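Local coordinates for glucose-binding protein (Thermus thermophilus HB27, PDB 2B3F), which binds glucose or galactose as a periplasmic binding protein and probably delivers the sugar to a binding-protein-dependent transport system, at residues 4-9 against 36-41; 160-165 against 225-230; 122-127 against 238-243; 59-64 against 284-289. One frame throughout, in Å; residues are numbered along the deposited sequence.

Contact 1 (4-9 against 36-41); sequences EIFSWW and ATVTGG. With GAL (beta-D-galactopyranose), chain G.
The carbonyl oxygen of Ser-7 is gripped by segment 36-41: Val-38 N donates to Ser-7 O at 2.9 Å, and the CA-H of Thr-37 also points at it. Two more backbone bonds make the parallel pairing. Ala-36 N donates to Ile-5 O at 2.8 Å. Ser-7 N reaches Ala-36 O at a longer 3.3 Å, from above the carbonyl plane. Beyond the strands, one water joins Trp-8 O to Gly-40 N. Side chains fill in on both faces of the sheet. On one, Phe-6 CZ meets Val-38 CG2 at 3.5 Å. On the other, Thr-37 CG2 lies against Ser-7 OG, which accepts from Trp-9 N in an ST turn. At the strand end the two indoles reach galactose. Trp-8 CG sits between the backbone N and the carbonyl carbon (chi1 63°), which lays the indole beside Gly-40 O and brings NE1 within 3.3 Å of GAL O5. Trp-9 NE1 donates to GAL O3 at 3.0 Å, with O3 in the ring plane. A leucine in place of Trp-8 would probably leave GAL O5 without this donor and open a gap beside Gly-40. The pair belongs to the beta-alpha-beta unit of strand 2-7, helix 15-27 and strand 32-37. Helix 15-27 packs on Ile-5 and Ser-7, helix 44-55 on Phe-6 and Val-38, and strand 62-66 flanks strand 2-7.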
loop_
_atom_site.group_PDB
_atom_site.type_symbol
_atom_site.label_atom_id
_atom_site.label_comp_id
_atom_site.label_asym_id
_atom_site.label_seq_id
_atom_site.Cartn_x
_atom_site.Cartn_y
_atom_site.Cartn_z
ATOM N N GLU A 4 10.642 13.564 -16.493
ATOM C CA GLU A 4 9.204 13.401 -16.277
ATOM C C GLU A 4 8.980 12.211 -15.336
ATOM O O GLU A 4 9.237 11.072 -15.698
ATOM C CB GLU A 4 8.481 13.174 -17.593
ATOM C CG GLU A 4 6.979 13.078 -17.414
ATOM C CD GLU A 4 6.255 12.764 -18.689
ATOM O OE1 GLU A 4 6.809 12.024 -19.531
ATOM O OE2 GLU A 4 5.103 13.231 -18.838
ATOM N N ILE A 5 8.478 12.517 -14.147
ATOM C CA ILE A 5 8.259 11.536 -13.084
ATOM C C ILE A 5 6.761 11.304 -12.982
ATOM O O ILE A 5 6.022 12.238 -12.700
ATOM C CB ILE A 5 8.728 12.049 -11.730
ATOM C CG1 ILE A 5 10.242 12.363 -11.735
ATOM C CG2 ILE A 5 8.440 11.025 -10.644
ATOM C CD1 ILE A 5 10.680 13.181 -10.569
ATOM N N PHE A 6 6.356 10.055 -13.169
ATOM C CA PHE A 6 4.947 9.664 -13.190
ATOM C C PHE A 6 4.614 8.963 -11.866
ATOM O O PHE A 6 5.322 8.064 -11.422
ATOM C CB PHE A 6 4.717 8.767 -14.404
ATOM C CG PHE A 6 3.269 8.400 -14.670
ATOM C CD1 PHE A 6 2.579 8.993 -15.720
ATOM C CD2 PHE A 6 2.633 7.412 -13.924
ATOM C CE1 PHE A 6 1.243 8.646 -15.997
ATOM C CE2 PHE A 6 1.301 7.050 -14.219
ATOM C CZ PHE A 6 0.628 7.678 -15.255
ATOM N N SER A 7 3.542 9.391 -11.203
ATOM C CA SER A 7 3.159 8.823 -9.914
ATOM C C SER A 7 1.694 9.167 -9.631
ATOM O O SER A 7 1.045 9.875 -10.419
ATOM C CB SER A 7 4.034 9.370 -8.771
ATOM O OG SER A 7 3.628 10.673 -8.351
ATOM N N TRP A 8 1.207 8.683 -8.499
ATOM C CA TRP A 8 -0.104 9.128 -8.005
ATOM C C TRP A 8 -0.017 9.938 -6.731
ATOM O O TRP A 8 -0.998 10.050 -5.962
ATOM C CB TRP A 8 -1.085 7.956 -7.909
ATOM C CG TRP A 8 -0.817 6.845 -6.987
ATOM C CD1 TRP A 8 -1.235 6.715 -5.689
ATOM C CD2 TRP A 8 -0.186 5.602 -7.323
ATOM N NE1 TRP A 8 -0.878 5.476 -5.184
ATOM C CE2 TRP A 8 -0.240 4.774 -6.177
ATOM C CE3 TRP A 8 0.425 5.111 -8.482
ATOM C CZ2 TRP A 8 0.307 3.484 -6.161
ATOM C CZ3 TRP A 8 0.962 3.848 -8.461
ATOM C CH2 TRP A 8 0.901 3.051 -7.317
ATOM N N TRP A 9 1.143 10.565 -6.509
ATOM C CA TRP A 9 1.333 11.298 -5.292
ATOM C C TRP A 9 0.891 12.764 -5.434
ATOM O O TRP A 9 1.659 13.701 -5.297
ATOM C CB TRP A 9 2.782 11.139 -4.831
ATOM C CG TRP A 9 3.074 9.767 -4.330
ATOM C CD1 TRP A 9 2.224 8.903 -3.678
ATOM C CD2 TRP A 9 4.328 9.088 -4.436
ATOM N NE1 TRP A 9 2.883 7.730 -3.381
ATOM C CE2 TRP A 9 4.176 7.825 -3.828
ATOM C CE3 TRP A 9 5.565 9.434 -4.983
ATOM C CZ2 TRP A 9 5.223 6.912 -3.742
ATOM C CZ3 TRP A 9 6.601 8.506 -4.930
ATOM C CH2 TRP A 9 6.430 7.281 -4.291
ATOM N N ALA A 36 4.470 14.593 -12.970
ATOM C CA ALA A 36 3.305 14.091 -13.712
ATOM C C ALA A 36 2.472 13.168 -12.833
ATOM O O ALA A 36 2.548 11.954 -12.958
ATOM C CB ALA A 36 3.760 13.374 -14.951
ATOM N N THR A 37 1.677 13.754 -11.942
ATOM C CA THR A 37 0.788 12.983 -11.086
ATOM C C THR A 37 -0.560 12.691 -11.757
ATOM O O THR A 37 -1.117 13.538 -12.473
ATOM C CB THR A 37 0.512 13.709 -9.781
ATOM O OG1 THR A 37 0.092 15.053 -10.075
ATOM C CG2 THR A 37 1.767 13.729 -8.906
ATOM N N VAL A 38 -1.048 11.480 -11.542
ATOM C CA VAL A 38 -2.404 11.085 -11.931
ATOM C C VAL A 38 -3.153 10.894 -10.634
ATOM O O VAL A 38 -2.849 10.003 -9.860
ATOM C CB VAL A 38 -2.450 9.806 -12.784
ATOM C CG1 VAL A 38 -3.891 9.402 -13.070
ATOM C CG2 VAL A 38 -1.688 10.014 -14.071
ATOM N N THR A 39 -4.130 11.762 -10.383
ATOM C CA THR A 39 -4.789 11.793 -9.092
ATOM C C THR A 39 -5.705 10.583 -8.912
ATOM O O THR A 39 -6.512 10.250 -9.811
ATOM C CB THR A 39 -5.651 13.063 -8.955
ATOM O OG1 THR A 39 -4.857 14.222 -9.269
ATOM C CG2 THR A 39 -6.251 13.171 -7.534
ATOM N N GLY A 40 -5.555 9.909 -7.775
ATOM C CA GLY A 40 -6.386 8.749 -7.437
ATOM C C GLY A 40 -5.682 7.822 -6.470
ATOM O O GLY A 40 -4.574 7.338 -6.736
ATOM N N GLY A 41 -6.320 7.575 -5.336
ATOM C CA GLY A 41 -5.777 6.705 -4.311
ATOM C C GLY A 41 -5.386 5.348 -4.843
ATOM O O GLY A 41 -6.070 4.785 -5.713
HETATM C C1 GAL G . -0.491 2.889 -2.316
HETATM C C2 GAL G . 0.898 3.512 -2.511
HETATM C C3 GAL G . 1.198 4.575 -1.463
HETATM C C4 GAL G . 0.068 5.604 -1.382
HETATM C C5 GAL G . -1.281 4.850 -1.292
HETATM C C6 GAL G . -2.519 5.760 -1.223
HETATM O O1 GAL G . -0.779 1.967 -3.323
HETATM O O2 GAL G . 1.885 2.467 -2.505
HETATM O O3 GAL G . 2.417 5.234 -1.772
HETATM O O4 GAL G . 0.159 6.420 -2.519
HETATM O O5 GAL G . -1.451 3.950 -2.361
HETATM O O6 GAL G . -2.755 6.366 -2.458
HETATM O O HOH W 1 -3.659 10.693 -5.860
#

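Contact 2 (160-165 against 225-230); sequences PLALGE and QQAVDR
Ala-162 sets its methyl group against helix 224-233. Its CB lies 3.2 Å from Ala-227 O and 4.0 Å from Arg-230 CB, so the methyl rests on a helix carbonyl and on the root of the arginine. From the helix, the Ala-227 methyl points back at segment 160-165. Ala-227 CB meets the backbone at Leu-163 C, 3.8 Å away, and at Gly-164 N. The two methyls, Ala-162 CB and Ala-227 CB, are 4.4 Å apart. Small side chains on both sides let the backbones come close, with CA atoms of Ala-162 and Ala-227 at 5.3 Å. No direct hydrogen bond joins the segments. A water provides the polar link: it accepts from Arg-230 NE at 2.9 Å and lies 2.9 Å from Leu-161 O. The bend of the arginine at chi3 (65°) turns the guanidinium back toward this water. Leu-161 and Leu-163 point away from the helix and pack on helix 166-190. The arrangement is a helix packed against an edge strand of a mixed sheet. Strand 161-162 pairs with strand 238-240, which follows the helix in the chain, in one lobe of a bacterial solute-binding protein fold.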
loop_
_atom_site.group_PDB
_atom_site.type_symbol
_atom_site.label_atom_id
_atom_site.label_comp_id
_atom_site.label_asym_id
_atom_site.label_seq_id
_atom_site.Cartn_x
_atom_site.Cartn_y
_atom_site.Cartn_z
ATOM N N PRO A 160 -18.998 3.174 13.830
ATOM C CA PRO A 160 -17.693 3.158 14.500
ATOM C C PRO A 160 -16.491 2.896 13.581
ATOM O O PRO A 160 -15.366 3.250 13.951
ATOM C CB PRO A 160 -17.823 2.008 15.512
ATOM C CG PRO A 160 -19.283 1.761 15.650
ATOM C CD PRO A 160 -19.886 2.114 14.342
ATOM N N LEU A 161 -16.725 2.274 12.430
ATOM C CA LEU A 161 -15.651 2.043 11.445
ATOM C C LEU A 161 -15.737 3.053 10.313
ATOM O O LEU A 161 -16.783 3.193 9.675
ATOM C CB LEU A 161 -15.715 0.618 10.897
ATOM C CG LEU A 161 -14.651 0.278 9.835
ATOM C CD1 LEU A 161 -13.267 0.374 10.437
ATOM C CD2 LEU A 161 -14.896 -1.096 9.258
ATOM N N ALA A 162 -14.635 3.768 10.078
ATOM C CA ALA A 162 -14.497 4.663 8.940
ATOM C C ALA A 162 -14.067 3.838 7.736
ATOM O O ALA A 162 -13.220 2.942 7.867
ATOM C CB ALA A 162 -13.469 5.760 9.226
ATOM N N LEU A 163 -14.664 4.125 6.591
ATOM C CA LEU A 163 -14.378 3.423 5.348
ATOM C C LEU A 163 -14.642 4.351 4.158
ATOM O O LEU A 163 -15.486 5.254 4.253
ATOM C CB LEU A 163 -15.234 2.165 5.287
ATOM C CG LEU A 163 -15.005 1.138 4.191
ATOM C CD1 LEU A 163 -13.596 0.600 4.243
ATOM C CD2 LEU A 163 -16.021 0.040 4.369
ATOM N N GLY A 164 -13.902 4.160 3.062
ATOM C CA GLY A 164 -14.054 4.957 1.852
ATOM C C GLY A 164 -14.390 4.133 0.612
ATOM O O GLY A 164 -15.005 3.051 0.681
ATOM N N GLU A 165 -13.913 4.638 -0.517
ATOM C CA GLU A 165 -14.178 4.095 -1.832
ATOM C C GLU A 165 -13.705 2.640 -2.015
ATOM O O GLU A 165 -12.994 2.067 -1.176
ATOM C CB GLU A 165 -13.553 4.996 -2.906
ATOM C CG GLU A 165 -12.008 5.057 -2.874
ATOM C CD GLU A 165 -11.435 5.873 -4.002
ATOM O OE1 GLU A 165 -11.779 5.582 -5.177
ATOM O OE2 GLU A 165 -10.630 6.792 -3.730
ATOM N N GLN A 225 -8.335 9.729 2.538
ATOM C CA GLN A 225 -8.099 10.831 3.478
ATOM C C GLN A 225 -9.386 11.226 4.204
ATOM O O GLN A 225 -9.389 11.446 5.399
ATOM C CB GLN A 225 -7.525 12.045 2.781
ATOM C CG GLN A 225 -6.141 11.821 2.124
ATOM C CD GLN A 225 -6.213 11.483 0.657
ATOM O OE1 GLN A 225 -7.147 10.793 0.195
ATOM N NE2 GLN A 225 -5.234 11.985 -0.115
ATOM N N GLN A 226 -10.487 11.270 3.463
ATOM C CA GLN A 226 -11.788 11.595 4.089
ATOM C C GLN A 226 -12.213 10.564 5.121
ATOM O O GLN A 226 -12.821 10.896 6.127
ATOM C CB GLN A 226 -12.871 11.741 3.023
ATOM C CG GLN A 226 -12.748 13.022 2.257
ATOM C CD GLN A 226 -13.826 13.212 1.235
ATOM O OE1 GLN A 226 -14.031 12.371 0.357
ATOM N NE2 GLN A 226 -14.542 14.336 1.340
ATOM N N ALA A 227 -11.906 9.293 4.867
ATOM C CA ALA A 227 -12.189 8.252 5.846
ATOM C C ALA A 227 -11.304 8.433 7.118
ATOM O O ALA A 227 -11.765 8.261 8.241
ATOM C CB ALA A 227 -11.991 6.884 5.234
ATOM N N VAL A 228 -10.018 8.764 6.941
ATOM C CA VAL A 228 -9.178 9.080 8.086
ATOM C C VAL A 228 -9.755 10.264 8.856
ATOM O O VAL A 228 -9.790 10.240 10.089
ATOM C CB VAL A 228 -7.689 9.365 7.674
ATOM C CG1 VAL A 228 -6.873 9.843 8.889
ATOM C CG2 VAL A 228 -7.073 8.096 7.084
ATOM N N ASP A 229 -10.192 11.278 8.117
ATOM C CA ASP A 229 -10.773 12.477 8.703
ATOM C C ASP A 229 -11.927 12.119 9.649
ATOM O O ASP A 229 -12.086 12.763 10.677
ATOM C CB ASP A 229 -11.295 13.420 7.615
ATOM C CG ASP A 229 -10.205 14.172 6.892
ATOM O OD1 ASP A 229 -9.021 14.158 7.337
ATOM O OD2 ASP A 229 -10.549 14.807 5.876
ATOM N N ARG A 230 -12.726 11.105 9.316
ATOM C CA ARG A 230 -13.835 10.706 10.194
ATOM C C ARG A 230 -13.353 10.286 11.558
ATOM O O ARG A 230 -13.993 10.580 12.567
ATOM C CB ARG A 230 -14.695 9.568 9.591
ATOM C CG ARG A 230 -15.520 10.001 8.390
ATOM C CD ARG A 230 -16.343 8.861 7.825
ATOM N NE ARG A 230 -17.341 8.422 8.786
ATOM C CZ ARG A 230 -18.526 8.994 8.948
ATOM N NH1 ARG A 230 -18.886 10.018 8.177
ATOM N NH2 ARG A 230 -19.346 8.529 9.879
HETATM O O HOH W 2 -17.623 5.870 10.193
#

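Contact 3 (122-127 against 238-243); sequences NVMWYL and FNIMGD. Unlike the reference sequence in segment 238-243: Ile-240 (reference Val).
Strands 123-126 and 238-240 form an antiparallel pair in the middle of a four-stranded mixed sheet of the solute-binding protein fold. Backbone bonds fix the register. Trp-125 and Asn-239 are the hydrogen-bonded pair: Trp-125 N donates to Asn-239 O at 2.9 Å, and Asn-239 N returns a bond to Trp-125 O at 3.1 Å. Met-241 N donates to Val-123 O at 3.0 Å. Met-124 and Ile-240 form the non-hydrogen-bonded pair, and their CA atoms are 4.6 Å apart.

Apolar contacts gather on the face that carries these two side chains. Ile-240, an isoleucine where the reference sequence has valine, puts CD1 3.5 Å from Met-124 CB. Met-124 CG stands opposite the backbone N (chi1 179°), and the chain runs alongside Phe-238, pointing the same way. Its sulfur makes an oblique Met-aromatic contact, with SD 4.6 Å from the Phe-238 ring centroid. Phe-238 CD1 also touches Tyr-126 CB. Helix 166-190 packs on Ile-240.

The Trp-125 indole lies on the other face. Val-123 CG1 sits over one of its faces, toward the rim. The benzene edge touches Asp-243 at CA and CB; the carboxylate itself bonds to His-119 of the galactose pocket and to Tyr-329. At the pyrrole edge, Trp-125 NE1 donates to Met-241 O at 2.9 Å, with the oxygen near the indole plane but the nitrogen well above the carbonyl plane.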
loop_
_atom_site.group_PDB
_atom_site.type_symbol
_atom_site.label_atom_id
_atom_site.label_comp_id
_atom_site.label_asym_id
_atom_site.label_seq_id
_atom_site.Cartn_x
_atom_site.Cartn_y
_atom_site.Cartn_z
ATOM N N ASN A 122 -1.607 -3.324 7.068
ATOM C CA ASN A 122 -2.499 -3.758 8.151
ATOM C C ASN A 122 -2.339 -2.933 9.434
ATOM O O ASN A 122 -1.854 -3.457 10.465
ATOM C CB ASN A 122 -2.330 -5.263 8.419
ATOM C CG ASN A 122 -0.898 -5.657 8.860
ATOM O OD1 ASN A 122 0.099 -5.158 8.335
ATOM N ND2 ASN A 122 -0.817 -6.549 9.841
ATOM N N VAL A 123 -2.744 -1.660 9.370
ATOM C CA VAL A 123 -2.730 -0.802 10.540
ATOM C C VAL A 123 -4.126 -0.263 10.829
ATOM O O VAL A 123 -4.861 0.148 9.919
ATOM C CB VAL A 123 -1.731 0.387 10.406
ATOM C CG1 VAL A 123 -1.603 1.124 11.737
ATOM C CG2 VAL A 123 -0.353 -0.130 9.916
ATOM N N MET A 124 -4.465 -0.267 12.118
ATOM C CA MET A 124 -5.708 0.285 12.615
ATOM C C MET A 124 -5.377 1.571 13.362
ATOM O O MET A 124 -4.539 1.568 14.292
ATOM C CB MET A 124 -6.410 -0.709 13.565
ATOM C CG MET A 124 -7.726 -0.181 14.167
ATOM S SD MET A 124 -8.501 -1.394 15.271
ATOM C CE MET A 124 -7.280 -1.577 16.572
ATOM N N TRP A 125 -6.024 2.660 12.952
ATOM C CA TRP A 125 -5.824 4.000 13.500
ATOM C C TRP A 125 -7.004 4.388 14.390
ATOM O O TRP A 125 -8.140 4.072 14.079
ATOM C CB TRP A 125 -5.685 5.032 12.380
ATOM C CG TRP A 125 -4.710 4.578 11.348
ATOM C CD1 TRP A 125 -4.993 3.924 10.190
ATOM C CD2 TRP A 125 -3.283 4.706 11.397
ATOM N NE1 TRP A 125 -3.838 3.628 9.514
ATOM C CE2 TRP A 125 -2.772 4.101 10.224
ATOM C CE3 TRP A 125 -2.383 5.269 12.321
ATOM C CZ2 TRP A 125 -1.413 4.030 9.955
ATOM C CZ3 TRP A 125 -1.044 5.201 12.047
ATOM C CH2 TRP A 125 -0.565 4.592 10.873
ATOM N N TYR A 126 -6.707 5.074 15.485
ATOM C CA TYR A 126 -7.723 5.524 16.419
ATOM C C TYR A 126 -7.152 6.692 17.213
ATOM O O TYR A 126 -5.960 6.994 17.115
ATOM C CB TYR A 126 -8.129 4.379 17.352
ATOM C CG TYR A 126 -6.992 3.809 18.188
ATOM C CD1 TYR A 126 -6.684 4.344 19.435
ATOM C CD2 TYR A 126 -6.216 2.741 17.728
ATOM C CE1 TYR A 126 -5.642 3.833 20.205
ATOM C CE2 TYR A 126 -5.182 2.224 18.490
ATOM C CZ TYR A 126 -4.898 2.774 19.726
ATOM O OH TYR A 126 -3.865 2.254 20.480
ATOM N N LEU A 127 -8.009 7.334 18.005
ATOM C CA LEU A 127 -7.620 8.484 18.814
ATOM C C LEU A 127 -7.713 8.039 20.258
ATOM O O LEU A 127 -8.816 7.746 20.727
ATOM C CB LEU A 127 -8.593 9.637 18.587
ATOM C CG LEU A 127 -8.212 10.754 17.613
ATOM C CD1 LEU A 127 -7.632 10.214 16.310
ATOM C CD2 LEU A 127 -9.397 11.672 17.371
ATOM N N PHE A 238 -12.415 3.891 14.507
ATOM C CA PHE A 238 -11.333 3.142 13.887
ATOM C C PHE A 238 -11.301 3.334 12.374
ATOM O O PHE A 238 -12.316 3.603 11.745
ATOM C CB PHE A 238 -11.491 1.654 14.167
ATOM C CG PHE A 238 -11.778 1.326 15.611
ATOM C CD1 PHE A 238 -10.815 1.540 16.590
ATOM C CD2 PHE A 238 -13.012 0.798 15.987
ATOM C CE1 PHE A 238 -11.081 1.227 17.928
ATOM C CE2 PHE A 238 -13.284 0.500 17.311
ATOM C CZ PHE A 238 -12.320 0.708 18.279
ATOM N N ASN A 239 -10.107 3.142 11.806
ATOM C CA ASN A 239 -9.952 3.050 10.343
ATOM C C ASN A 239 -8.833 2.056 10.055
ATOM O O ASN A 239 -7.823 2.084 10.732
ATOM C CB ASN A 239 -9.616 4.412 9.751
ATOM C CG ASN A 239 -9.579 4.408 8.229
ATOM O OD1 ASN A 239 -10.538 3.954 7.555
ATOM N ND2 ASN A 239 -8.508 4.955 7.673
ATOM N N ILE A 240 -9.029 1.183 9.068
ATOM C CA ILE A 240 -7.972 0.228 8.660
ATOM C C ILE A 240 -7.353 0.786 7.380
ATOM O O ILE A 240 -8.017 0.855 6.356
ATOM C CB ILE A 240 -8.533 -1.190 8.397
ATOM C CG1 ILE A 240 -9.266 -1.764 9.635
ATOM C CG2 ILE A 240 -7.422 -2.139 7.945
ATOM C CD1 ILE A 240 -8.466 -1.812 10.905
ATOM N N MET A 241 -6.081 1.192 7.412
ATOM C CA MET A 241 -5.487 1.823 6.241
ATOM C C MET A 241 -3.955 1.763 6.343
ATOM O O MET A 241 -3.405 1.682 7.451
ATOM C CB MET A 241 -5.975 3.270 6.158
ATOM C CG MET A 241 -5.524 4.096 4.965
ATOM S SD MET A 241 -5.731 3.252 3.396
ATOM C CE MET A 241 -7.462 2.767 3.374
ATOM N N GLY A 242 -3.295 1.808 5.201
ATOM C CA GLY A 242 -1.834 1.841 5.181
ATOM C C GLY A 242 -1.273 3.052 5.885
ATOM O O GLY A 242 -1.967 4.060 6.066
ATOM N N ASP A 243 0.011 2.993 6.235
ATOM C CA ASP A 243 0.624 4.050 7.029
ATOM C C ASP A 243 0.955 5.346 6.294
ATOM O O ASP A 243 1.484 6.292 6.899
ATOM C CB ASP A 243 1.798 3.537 7.900
ATOM C CG ASP A 243 2.795 2.640 7.165
ATOM O OD1 ASP A 243 2.812 2.542 5.915
ATOM O OD2 ASP A 243 3.583 1.985 7.888
#

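Contact 4 (59-64 against 284-289); sequences PPDTFQ and KGAKNR
Asp-61 reaches across with both carboxylate oxygens and clasps Asn-288. The contact ties the loop leading into strand 62-66 to the loop before helix 289-299, at one end of a lobe of the solute-binding protein fold. Asp-61 CG lies opposite its own carbonyl carbon (chi1 -68°), which directs the carboxylate at the 284-289 loop. Asp-61 OD1 accepts from Asn-288 N at 3.0 Å, from above the carboxylate plane. The side chain of Asn-288 also has CG opposite its carbonyl carbon, and this brings its amide up to the second oxygen. The carboxylate and amide planes are turned 77° against each other. Asp-61 OD2 has a further donor in Glu-4 N of strand 2-7, so the aspartate links strand and loop. A leucine in place of Asp-61 would probably leave Asn-288 N and Glu-4 N without their acceptors and set the Asn-288 amide free to turn. Ala-286 CB lies 3.8 Å from Asp-61 OD1. Pro-59 touches the loop through CG, 3.5 Å from Lys-284 O. One water ties the loops together: it donates to Pro-59 O and to Asp-61 OD1, the latter at 2.7 Å, and accepts from Lys-287 N. The straightest bond of the clasp is Asn-288 ND2 to Asp-61 OD2, 2.8 Å long with 170° at the hydrogen, on the syn side of the carboxylate and in the amide plane.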
loop_
_atom_site.group_PDB
_atom_site.type_symbol
_atom_site.label_atom_id
_atom_site.label_comp_id
_atom_site.label_asym_id
_atom_site.label_seq_id
_atom_site.Cartn_x
_atom_site.Cartn_y
_atom_site.Cartn_z
ATOM N N PRO A 59 6.327 6.384 -23.152
ATOM C CA PRO A 59 6.625 6.181 -21.738
ATOM C C PRO A 59 7.098 7.446 -21.033
ATOM O O PRO A 59 7.791 8.278 -21.645
ATOM C CB PRO A 59 7.785 5.171 -21.761
ATOM C CG PRO A 59 8.410 5.347 -23.069
ATOM C CD PRO A 59 7.285 5.675 -24.017
ATOM N N PRO A 60 6.758 7.587 -19.743
ATOM C CA PRO A 60 7.376 8.643 -18.976
ATOM C C PRO A 60 8.828 8.228 -18.705
ATOM O O PRO A 60 9.210 7.107 -19.018
ATOM C CB PRO A 60 6.549 8.668 -17.687
ATOM C CG PRO A 60 6.103 7.282 -17.529
ATOM C CD PRO A 60 5.864 6.759 -18.908
ATOM N N ASP A 61 9.633 9.115 -18.138
ATOM C CA ASP A 61 11.028 8.756 -17.848
ATOM C C ASP A 61 11.146 7.696 -16.754
ATOM O O ASP A 61 12.073 6.899 -16.742
ATOM C CB ASP A 61 11.836 9.998 -17.506
ATOM C CG ASP A 61 11.998 10.905 -18.704
ATOM O OD1 ASP A 61 12.121 10.362 -19.825
ATOM O OD2 ASP A 61 11.969 12.144 -18.532
ATOM N N THR A 62 10.185 7.699 -15.837
ATOM C CA THR A 62 10.125 6.740 -14.753
ATOM C C THR A 62 8.709 6.815 -14.184
ATOM O O THR A 62 8.033 7.858 -14.301
ATOM C CB THR A 62 11.176 7.043 -13.658
ATOM O OG1 THR A 62 11.207 5.982 -12.694
ATOM C CG2 THR A 62 10.907 8.393 -12.959
ATOM N N PHE A 63 8.256 5.711 -13.603
ATOM C CA PHE A 63 6.906 5.694 -13.021
ATOM C C PHE A 63 6.860 4.921 -11.712
ATOM O O PHE A 63 7.561 3.905 -11.506
ATOM C CB PHE A 63 5.864 5.182 -14.013
ATOM C CG PHE A 63 6.096 3.772 -14.490
ATOM C CD1 PHE A 63 5.682 2.671 -13.743
ATOM C CD2 PHE A 63 6.670 3.551 -15.736
ATOM C CE1 PHE A 63 5.880 1.371 -14.205
ATOM C CE2 PHE A 63 6.859 2.262 -16.209
ATOM C CZ PHE A 63 6.459 1.165 -15.451
ATOM N N GLN A 64 6.048 5.432 -10.803
ATOM C CA GLN A 64 5.775 4.754 -9.555
ATOM C C GLN A 64 5.139 3.388 -9.827
ATOM O O GLN A 64 4.180 3.258 -10.596
ATOM C CB GLN A 64 4.819 5.597 -8.714
ATOM C CG GLN A 64 4.499 5.017 -7.375
ATOM C CD GLN A 64 3.397 5.806 -6.629
ATOM O OE1 GLN A 64 2.990 6.869 -7.077
ATOM N NE2 GLN A 64 2.948 5.277 -5.505
ATOM N N LYS A 284 12.109 1.349 -21.200
ATOM C CA LYS A 284 12.729 1.450 -22.526
ATOM C C LYS A 284 12.085 2.593 -23.312
ATOM O O LYS A 284 10.868 2.813 -23.249
ATOM C CB LYS A 284 12.572 0.148 -23.306
ATOM C CG LYS A 284 13.226 -1.043 -22.668
ATOM C CD LYS A 284 13.119 -2.249 -23.583
ATOM C CE LYS A 284 13.545 -3.499 -22.899
ATOM N NZ LYS A 284 13.537 -4.627 -23.865
ATOM N N GLY A 285 12.911 3.330 -24.050
ATOM C CA GLY A 285 12.410 4.413 -24.866
ATOM C C GLY A 285 12.226 5.717 -24.115
ATOM O O GLY A 285 11.774 6.704 -24.699
ATOM N N ALA A 286 12.574 5.745 -22.829
ATOM C CA ALA A 286 12.517 6.987 -22.072
ATOM C C ALA A 286 13.248 8.102 -22.832
ATOM O O ALA A 286 14.344 7.889 -23.348
ATOM C CB ALA A 286 13.126 6.808 -20.730
ATOM N N LYS A 287 12.624 9.266 -22.918
ATOM C CA LYS A 287 13.220 10.378 -23.637
ATOM C C LYS A 287 14.440 10.946 -22.908
ATOM O O LYS A 287 15.367 11.442 -23.561
ATOM C CB LYS A 287 12.177 11.469 -23.918
ATOM C CG LYS A 287 11.148 11.064 -24.967
ATOM C CD LYS A 287 10.155 12.166 -25.178
ATOM C CE LYS A 287 9.090 11.804 -26.192
ATOM N NZ LYS A 287 8.005 12.839 -26.174
ATOM N N ASN A 288 14.451 10.868 -21.579
ATOM C CA ASN A 288 15.519 11.448 -20.748
ATOM C C ASN A 288 16.149 10.375 -19.866
ATOM O O ASN A 288 16.059 10.397 -18.651
ATOM C CB ASN A 288 15.001 12.635 -19.934
ATOM C CG ASN A 288 14.228 13.639 -20.793
ATOM O OD1 ASN A 288 14.809 14.324 -21.641
ATOM N ND2 ASN A 288 12.912 13.712 -20.596
ATOM N N ARG A 289 16.839 9.457 -20.527
ATOM C CA ARG A 289 17.334 8.233 -19.905
ATOM C C ARG A 289 18.331 8.513 -18.789
ATOM O O ARG A 289 18.208 7.977 -17.702
ATOM C CB ARG A 289 17.991 7.341 -20.953
ATOM C CG ARG A 289 18.424 6.003 -20.419
ATOM C CD ARG A 289 18.912 5.090 -21.540
ATOM N NE ARG A 289 19.326 3.782 -21.038
ATOM C CZ ARG A 289 20.520 3.500 -20.521
ATOM N NH1 ARG A 289 21.479 4.421 -20.452
ATOM N NH2 ARG A 289 20.776 2.277 -20.077
HETATM O O HOH W 3 10.109 9.803 -21.554
#

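How the contacts relate
The contacts fall into two groups on either side of the sugar. Contacts 1 and 4 share a sheet, their centres about 14 Å apart. Strands 2-7 and 62-66 are neighbours in it, joined by a probable bond of Phe-6 O to Gln-64 N at 2.8 Å. Contacts 2 and 3 share the other sheet, centres about 10 Å apart, where Ala-162 N probably bonds to Phe-238 O. Contact 1 binds galactose directly, and Gln-64 of contact 4 also lines the pocket. The Met-241 side chain of contact 3 is about 6 Å from the sugar, that of Ala-227 in contact 2 about 12 Å. Contacts 2 and 3 each lie about 35 Å from contact 4, between centres.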